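Local coordinates for viral structural protein 4 (Bombyx mori cytoplasmic polyhedrosis virus, PDB 6TZ0), which binds GTP and, paired with the viral RNA-dependent RNA polymerase, probably supports transcription of the double-stranded RNA genome, at residues B[6-11]-B[48-53]; B[157-162]-B[196-201]; B[18-23]-B[44-49]. One frame throughout, in Å; residues are numbered along the deposited sequence.

Interaction 1. Residues B[6-11]-B[48-53]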
# COMPACT_ATOMS: atom_id res chain seq x y z
N PRO B 6 11.43 -13.74 -43.32
CA PRO B 6 10.80 -13.39 -44.60
C PRO B 6 10.42 -14.58 -45.44
O PRO B 6 9.53 -14.46 -46.29
CB PRO B 6 11.86 -12.53 -45.30
CG PRO B 6 12.76 -12.08 -44.23
CD PRO B 6 12.80 -13.21 -43.25
N LEU B 7 11.07 -15.73 -45.25
CA LEU B 7 10.74 -16.91 -46.04
C LEU B 7 9.44 -17.54 -45.58
O LEU B 7 8.78 -18.22 -46.36
CB LEU B 7 11.88 -17.92 -45.97
CG LEU B 7 13.22 -17.50 -46.57
CD1 LEU B 7 14.23 -18.59 -46.34
CD2 LEU B 7 13.09 -17.18 -48.04
N LYS B 8 9.07 -17.33 -44.32
CA LYS B 8 7.80 -17.81 -43.80
C LYS B 8 6.71 -16.76 -43.91
O LYS B 8 5.63 -17.03 -44.45
CB LYS B 8 7.95 -18.25 -42.34
CG LYS B 8 8.19 -19.74 -42.11
CD LYS B 8 9.48 -20.23 -42.75
CE LYS B 8 9.67 -21.73 -42.61
NZ LYS B 8 9.79 -22.13 -41.18
N HIS B 9 6.96 -15.56 -43.40
CA HIS B 9 5.97 -14.49 -43.41
C HIS B 9 6.25 -13.50 -44.54
O HIS B 9 6.50 -12.32 -44.31
CB HIS B 9 5.95 -13.79 -42.06
CG HIS B 9 5.66 -14.72 -40.92
ND1 HIS B 9 6.66 -15.39 -40.24
CD2 HIS B 9 4.49 -15.11 -40.36
CE1 HIS B 9 6.11 -16.14 -39.30
NE2 HIS B 9 4.80 -15.99 -39.36
N SER B 10 6.20 -14.00 -45.77
CA SER B 10 6.51 -13.18 -46.92
C SER B 10 5.45 -12.13 -47.20
O SER B 10 5.78 -11.05 -47.70
CB SER B 10 6.70 -14.05 -48.16
OG SER B 10 5.47 -14.65 -48.53
N LYS B 11 4.19 -12.41 -46.85
CA LYS B 11 3.09 -11.50 -47.17
C LYS B 11 3.15 -10.24 -46.32
O LYS B 11 2.79 -9.15 -46.79
CB LYS B 11 1.78 -12.25 -46.97
CG LYS B 11 0.56 -11.54 -47.50
CD LYS B 11 0.63 -11.46 -49.01
CE LYS B 11 0.58 -12.85 -49.64
NZ LYS B 11 -0.74 -13.50 -49.45
N TYR B 48 20.00 -19.59 -43.82
CA TYR B 48 20.62 -19.82 -42.52
C TYR B 48 19.80 -19.18 -41.40
O TYR B 48 19.59 -19.79 -40.34
CB TYR B 48 22.04 -19.26 -42.51
CG TYR B 48 23.01 -19.96 -43.42
CD1 TYR B 48 22.74 -21.22 -43.94
CD2 TYR B 48 24.21 -19.36 -43.76
CE1 TYR B 48 23.63 -21.85 -44.78
CE2 TYR B 48 25.11 -19.98 -44.60
CZ TYR B 48 24.81 -21.23 -45.10
OH TYR B 48 25.70 -21.86 -45.93
N ALA B 49 19.31 -17.96 -41.64
CA ALA B 49 18.46 -17.30 -40.66
C ALA B 49 17.13 -18.02 -40.48
O ALA B 49 16.60 -18.05 -39.36
CB ALA B 49 18.23 -15.85 -41.07
N SER B 50 16.58 -18.60 -41.55
CA SER B 50 15.36 -19.39 -41.41
C SER B 50 15.58 -20.62 -40.55
O SER B 50 14.73 -20.96 -39.70
CB SER B 50 14.85 -19.78 -42.79
OG SER B 50 13.70 -20.60 -42.69
N LEU B 51 16.72 -21.30 -40.73
CA LEU B 51 17.05 -22.46 -39.91
C LEU B 51 17.24 -22.07 -38.44
O LEU B 51 16.84 -22.82 -37.54
CB LEU B 51 18.31 -23.14 -40.45
CG LEU B 51 18.22 -23.81 -41.82
CD1 LEU B 51 19.58 -24.29 -42.26
CD2 LEU B 51 17.24 -24.96 -41.77
N ILE B 52 17.84 -20.90 -38.19
CA ILE B 52 18.01 -20.43 -36.82
C ILE B 52 16.66 -20.12 -36.18
O ILE B 52 16.45 -20.43 -35.00
CB ILE B 52 18.98 -19.23 -36.78
CG1 ILE B 52 20.39 -19.67 -37.15
CG2 ILE B 52 19.04 -18.60 -35.42
CD1 ILE B 52 21.34 -18.52 -37.33
N HIS B 53 15.73 -19.52 -36.94
CA HIS B 53 14.38 -19.27 -36.41
C HIS B 53 13.66 -20.55 -36.03
O HIS B 53 13.02 -20.63 -34.97
CB HIS B 53 13.53 -18.51 -37.42
CG HIS B 53 13.83 -17.05 -37.51
ND1 HIS B 53 14.74 -16.53 -38.40
CD2 HIS B 53 13.32 -15.99 -36.84
CE1 HIS B 53 14.78 -15.22 -38.27
NE2 HIS B 53 13.93 -14.87 -37.32
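Leu7 and Lys8, close to the amino terminus, both settle against Ser50 on helix 41-60, a worked example of how a small residue on a helix can receive two longer neighbours. The apolar part is made by Leu7. Its second torsion is extended (chi2 177°), which places CD1 anti to CA, directed away from the backbone, and this methyl meets the methylene of Ser50, with Leu7 CD1 3.8 Å from Ser50 CB. The small serine side chain is consistent with the close approach of the backbones, Leu7 CA and Ser50 CA being 7.0 Å apart. Leu7 also packs on Ile46, one turn earlier.

Lys8 adds a looser touch from its aliphatic part: a bend at chi2 (62°) leads the chain round to CE, with Lys8 CE 4.2 Å from Ser50 OG, and the side chain reaches Ser54 as well. The polar bonds do not run between the two segments. The hydroxyl of Ser50 is hydrogen-bonded to Asp5, whose other carboxylate oxygen takes a weak bond from the amide of Leu7, so that one aspartate links the two.

Within the helix, His53 ND1 donates to Ala49 O at 2.6 Å, arriving from above the carbonyl plane. The amide of His53 reaches Ala49 O from the opposite face, so one oxygen is gripped twice, while NE2 of His53 makes a weak bond to Phe2 O.

Ile46, Ser50 and Ser54 follow one another at four-residue spacing, and the turn lies along this single line of the helix. It is a surface contact in which an N-terminal turn, running into helix 10-15 with His9 at the N-cap position, packs against a row of residues spaced i, i+4 along a long helix.

Interaction 2. Residues B[157-162]-B[196-201]; sequences IIFDDE and TYLRSY
Ile157, at the start of strand 157-159, points its side chain at Tyr197 of helix 196-201, and only one of its branches reaches the helix. From CB, the CG2 methyl stands anti to the backbone N and makes no contact with the helix. The other branch, CG1, lies anti to the carbonyl carbon (chi1 -60°) and serves as a spacer, its extended second torsion sending CD1 out to the ring. There CD1 sits over the middle of one Tyr197 face: it is 3.6 Å from the ring centroid and 13° off the ring normal, the geometry of a CH-pi contact. The nearest single atom is Tyr197 CG, 3.6 Å from Ile157 CD1. The same tyrosine meets His182 edge to face.

Two residues along the strand, Phe159 presents an edge instead. Leu198 CD2 approaches near the plane of the phenyl ring, 3.9 Å from Phe159 CZ, and Leu198 also rests on Leu18. Ile184, on the parallel neighbouring strand 182-184, is touched by Ile157, Phe159 and Leu198 alike, while Ile158 packs on Tyr583 of the RNA-dependent RNA polymerase chain.

No hydrogen bond joins strand and helix here, and three of the four touching residues are buried. Cohesion between these segments therefore probably rests mainly on dispersion, methyl over ring face and methyl at ring edge, and on the burial of apolar surface.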
# COMPACT_ATOMS: atom_id res chain seq x y z
N ILE B 157 17.68 -7.88 -36.87
CA ILE B 157 17.19 -6.74 -37.64
C ILE B 157 15.72 -6.51 -37.32
O ILE B 157 14.90 -7.41 -37.46
CB ILE B 157 17.39 -6.97 -39.15
CG1 ILE B 157 18.87 -7.15 -39.47
CG2 ILE B 157 16.88 -5.81 -39.91
CD1 ILE B 157 19.12 -7.68 -40.83
N ILE B 158 15.40 -5.28 -36.91
CA ILE B 158 14.06 -4.89 -36.50
C ILE B 158 13.64 -3.68 -37.32
O ILE B 158 14.44 -2.77 -37.54
CB ILE B 158 14.00 -4.56 -35.00
CG1 ILE B 158 14.56 -5.69 -34.16
CG2 ILE B 158 12.59 -4.37 -34.53
CD1 ILE B 158 14.77 -5.30 -32.73
N PHE B 159 12.39 -3.66 -37.78
CA PHE B 159 11.81 -2.44 -38.33
C PHE B 159 11.31 -1.56 -37.19
O PHE B 159 10.94 -2.05 -36.12
CB PHE B 159 10.65 -2.74 -39.28
CG PHE B 159 11.04 -3.37 -40.58
CD1 PHE B 159 12.36 -3.49 -40.96
CD2 PHE B 159 10.06 -3.79 -41.47
CE1 PHE B 159 12.70 -4.07 -42.16
CE2 PHE B 159 10.40 -4.36 -42.67
CZ PHE B 159 11.72 -4.50 -43.02
N ASP B 160 11.25 -0.25 -37.44
CA ASP B 160 10.82 0.69 -36.42
C ASP B 160 9.33 1.01 -36.53
O ASP B 160 8.89 2.12 -36.23
CB ASP B 160 11.66 1.97 -36.50
CG ASP B 160 11.68 2.75 -35.20
OD1 ASP B 160 11.06 2.30 -34.22
OD2 ASP B 160 12.29 3.84 -35.17
N ASP B 161 8.54 0.04 -36.98
CA ASP B 161 7.10 0.12 -37.08
C ASP B 161 6.48 -0.58 -35.88
O ASP B 161 7.06 -1.50 -35.32
CB ASP B 161 6.63 -0.53 -38.39
CG ASP B 161 5.21 -0.19 -38.74
OD1 ASP B 161 4.56 0.58 -38.01
OD2 ASP B 161 4.73 -0.71 -39.77
N GLU B 162 5.27 -0.15 -35.50
CA GLU B 162 4.61 -0.77 -34.36
C GLU B 162 3.93 -2.08 -34.74
O GLU B 162 3.94 -3.04 -33.97
CB GLU B 162 3.61 0.20 -33.74
CG GLU B 162 2.92 -0.32 -32.49
CD GLU B 162 1.96 0.69 -31.88
OE1 GLU B 162 1.87 1.82 -32.41
OE2 GLU B 162 1.30 0.36 -30.89
N THR B 196 21.30 -1.51 -46.30
CA THR B 196 22.13 -2.57 -46.84
C THR B 196 21.37 -3.88 -46.94
O THR B 196 21.42 -4.56 -47.97
CB THR B 196 23.37 -2.74 -45.97
OG1 THR B 196 24.04 -1.48 -45.86
CG2 THR B 196 24.32 -3.75 -46.57
N TYR B 197 20.64 -4.25 -45.89
CA TYR B 197 19.95 -5.52 -45.87
C TYR B 197 18.72 -5.51 -46.77
O TYR B 197 18.43 -6.51 -47.43
CB TYR B 197 19.54 -5.87 -44.44
CG TYR B 197 20.71 -5.99 -43.52
CD1 TYR B 197 21.52 -7.11 -43.55
CD2 TYR B 197 21.00 -5.00 -42.60
CE1 TYR B 197 22.59 -7.23 -42.70
CE2 TYR B 197 22.06 -5.11 -41.74
CZ TYR B 197 22.86 -6.23 -41.80
OH TYR B 197 23.92 -6.33 -40.94
N LEU B 198 18.01 -4.39 -46.82
CA LEU B 198 16.84 -4.31 -47.68
C LEU B 198 17.22 -4.17 -49.15
O LEU B 198 16.40 -4.50 -50.02
CB LEU B 198 15.96 -3.13 -47.26
CG LEU B 198 15.44 -3.19 -45.82
CD1 LEU B 198 14.56 -1.99 -45.51
CD2 LEU B 198 14.73 -4.49 -45.54
N ARG B 199 18.43 -3.70 -49.45
CA ARG B 199 18.91 -3.71 -50.83
C ARG B 199 19.43 -5.08 -51.21
O ARG B 199 19.26 -5.53 -52.35
CB ARG B 199 20.01 -2.67 -51.02
CG ARG B 199 20.43 -2.45 -52.46
CD ARG B 199 21.70 -1.61 -52.52
NE ARG B 199 21.52 -0.27 -51.99
CZ ARG B 199 21.12 0.77 -52.72
NH1 ARG B 199 20.98 1.96 -52.16
NH2 ARG B 199 20.86 0.60 -54.01
N SER B 200 20.06 -5.78 -50.26
CA SER B 200 20.68 -7.07 -50.57
C SER B 200 19.67 -8.21 -50.63
O SER B 200 19.85 -9.14 -51.43
CB SER B 200 21.75 -7.38 -49.54
OG SER B 200 21.18 -7.57 -48.26
N TYR B 201 18.61 -8.17 -49.83
CA TYR B 201 17.68 -9.28 -49.73
C TYR B 201 16.42 -9.10 -50.55
O TYR B 201 15.82 -10.10 -50.96
CB TYR B 201 17.29 -9.51 -48.27
CG TYR B 201 18.36 -10.15 -47.43
CD1 TYR B 201 19.29 -11.01 -47.98
CD2 TYR B 201 18.49 -9.83 -46.09
CE1 TYR B 201 20.27 -11.58 -47.21
CE2 TYR B 201 19.48 -10.39 -45.32
CZ TYR B 201 20.37 -11.27 -45.88
OH TYR B 201 21.35 -11.83 -45.11

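Interaction 3. Residues B[18-23]-B[44-49]; sequences LYLRPH and RSIKYA
Leu20 overlaps the tip of Ile46, the two side chains crossing at an angle with Leu20 CD2 4.0 Å from Ile46 CD1. The arrangement is an irregular segment packed on a helix: residues 18-23, in the loop that follows helix 10-15, pass over one side of helix 41-60. The backbones stay well apart, Leu20 CA and Ile46 CA being 10.4 Å from each other, so the gap is spanned by side chains alone. Ile46 covers its share with an extended chain, CG1 anti to the backbone N (chi1 -169°) and CD1 at its end meeting the leucine methyl.

Its second branch has a different and looser partner. CG2 stands between the backbone N and the carbonyl carbon, on the side of His23, the last residue modelled before a gap in the chain. One face of that imidazole lies over Arg21 O of its own segment. Lys47 is close by, but its NZ remains 4.6 Å from His23 ND1, so proximity there does not amount to a bond. The methyl instead comes in near the ring plane, at the imidazole edge, with Ile46 CG2 4.4 Å from His23 CE1.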
# COMPACT_ATOMS: atom_id res chain seq x y z
N LEU B 18 8.04 -4.74 -49.99
CA LEU B 18 9.30 -5.48 -50.05
C LEU B 18 9.02 -6.86 -50.63
O LEU B 18 8.20 -7.60 -50.10
CB LEU B 18 9.92 -5.62 -48.66
CG LEU B 18 10.76 -4.52 -48.01
CD1 LEU B 18 9.98 -3.29 -47.68
CD2 LEU B 18 11.27 -5.10 -46.73
N TYR B 19 9.70 -7.19 -51.72
CA TYR B 19 9.53 -8.45 -52.42
C TYR B 19 10.84 -9.21 -52.43
O TYR B 19 11.90 -8.63 -52.66
CB TYR B 19 9.08 -8.19 -53.86
CG TYR B 19 7.67 -7.69 -53.96
CD1 TYR B 19 6.74 -7.99 -53.00
CD2 TYR B 19 7.28 -6.85 -54.98
CE1 TYR B 19 5.45 -7.53 -53.08
CE2 TYR B 19 5.99 -6.39 -55.07
CZ TYR B 19 5.08 -6.73 -54.11
OH TYR B 19 3.78 -6.28 -54.16
N LEU B 20 10.76 -10.51 -52.16
CA LEU B 20 11.96 -11.34 -52.13
C LEU B 20 12.58 -11.46 -53.51
O LEU B 20 11.89 -11.65 -54.51
CB LEU B 20 11.66 -12.73 -51.57
CG LEU B 20 11.44 -12.89 -50.07
CD1 LEU B 20 11.00 -14.30 -49.74
CD2 LEU B 20 12.71 -12.55 -49.33
N ARG B 21 13.89 -11.34 -53.55
CA ARG B 21 14.64 -11.53 -54.77
C ARG B 21 14.68 -13.02 -55.09
O ARG B 21 14.90 -13.82 -54.18
CB ARG B 21 16.04 -10.94 -54.58
CG ARG B 21 16.90 -10.87 -55.81
CD ARG B 21 18.14 -10.07 -55.53
NE ARG B 21 17.83 -8.67 -55.31
CZ ARG B 21 18.71 -7.77 -54.90
NH1 ARG B 21 19.97 -8.13 -54.68
NH2 ARG B 21 18.34 -6.51 -54.71
N PRO B 22 14.45 -13.43 -56.34
CA PRO B 22 14.25 -14.85 -56.63
C PRO B 22 15.53 -15.67 -56.50
O PRO B 22 16.64 -15.15 -56.50
CB PRO B 22 13.74 -14.85 -58.07
CG PRO B 22 14.27 -13.61 -58.65
CD PRO B 22 14.25 -12.60 -57.54
N HIS B 23 15.33 -16.97 -56.38
CA HIS B 23 16.43 -17.89 -56.09
C HIS B 23 16.82 -18.68 -57.34
O HIS B 23 17.35 -18.12 -58.30
CB HIS B 23 16.03 -18.85 -54.97
CG HIS B 23 15.63 -18.16 -53.70
ND1 HIS B 23 16.54 -17.57 -52.86
CD2 HIS B 23 14.41 -17.97 -53.14
CE1 HIS B 23 15.90 -17.04 -51.83
NE2 HIS B 23 14.61 -17.27 -51.98
N ARG B 44 22.28 -17.63 -49.36
CA ARG B 44 22.59 -18.63 -48.35
C ARG B 44 22.31 -18.10 -46.95
O ARG B 44 21.87 -18.85 -46.07
CB ARG B 44 24.04 -19.08 -48.49
CG ARG B 44 24.28 -19.89 -49.75
CD ARG B 44 25.69 -20.44 -49.83
NE ARG B 44 26.67 -19.41 -50.13
CZ ARG B 44 27.62 -19.02 -49.29
NH1 ARG B 44 27.71 -19.58 -48.09
NH2 ARG B 44 28.48 -18.08 -49.64
N SER B 45 22.52 -16.80 -46.74
CA SER B 45 22.36 -16.21 -45.42
C SER B 45 20.90 -16.18 -44.98
O SER B 45 20.60 -16.37 -43.80
CB SER B 45 22.95 -14.80 -45.42
OG SER B 45 22.75 -14.18 -44.17
N ILE B 46 19.98 -15.96 -45.92
CA ILE B 46 18.57 -15.91 -45.52
C ILE B 46 18.05 -17.31 -45.17
O ILE B 46 17.23 -17.46 -44.24
CB ILE B 46 17.73 -15.20 -46.60
CG1 ILE B 46 16.33 -14.90 -46.07
CG2 ILE B 46 17.65 -15.97 -47.90
CD1 ILE B 46 15.56 -13.93 -46.91
N LYS B 47 18.57 -18.36 -45.82
CA LYS B 47 18.20 -19.72 -45.45
C LYS B 47 18.79 -20.09 -44.10
O LYS B 47 18.16 -20.82 -43.32
CB LYS B 47 18.66 -20.69 -46.52
CG LYS B 47 18.03 -20.47 -47.88
CD LYS B 47 18.55 -21.49 -48.89
CE LYS B 47 18.03 -21.20 -50.29
NZ LYS B 47 16.57 -21.42 -50.40
N TYR B 48 20.00 -19.59 -43.82
CA TYR B 48 20.62 -19.82 -42.52
C TYR B 48 19.80 -19.18 -41.40
O TYR B 48 19.59 -19.79 -40.34
CB TYR B 48 22.04 -19.26 -42.51
CG TYR B 48 23.01 -19.96 -43.42
CD1 TYR B 48 22.74 -21.22 -43.94
CD2 TYR B 48 24.21 -19.36 -43.76
CE1 TYR B 48 23.63 -21.85 -44.78
CE2 TYR B 48 25.11 -19.98 -44.60
CZ TYR B 48 24.81 -21.23 -45.10
OH TYR B 48 25.70 -21.86 -45.93
N ALA B 49 19.31 -17.96 -41.64
CA ALA B 49 18.46 -17.30 -40.66
C ALA B 49 17.13 -18.02 -40.48
O ALA B 49 16.60 -18.05 -39.36
CB ALA B 49 18.23 -15.85 -41.07

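Overall arrangement
Interactions 1 and 3 use overlapping parts of helix 41-60, sharing Tyr48 and Ala49, and their centres are about 8 Å apart. They merge through Leu7, whose CD2 lies 3.9 Å from Leu20 CD1 and whose CD1 is 3.8 Å from Ile46 O. Interaction 2 is about 13 Å from interaction 3, centre to centre, and is joined to it by a probable hydrogen bond, Tyr201 OH to Ser45 OG at 2.9 Å, and by a weak bond from Arg21 NH2 to Arg199 O. Interactions 1 and 2 do not touch. All three lie away from the GTP-binding residues, among them Lys359 and Thr360, and interaction 2 alone adjoins the polymerase.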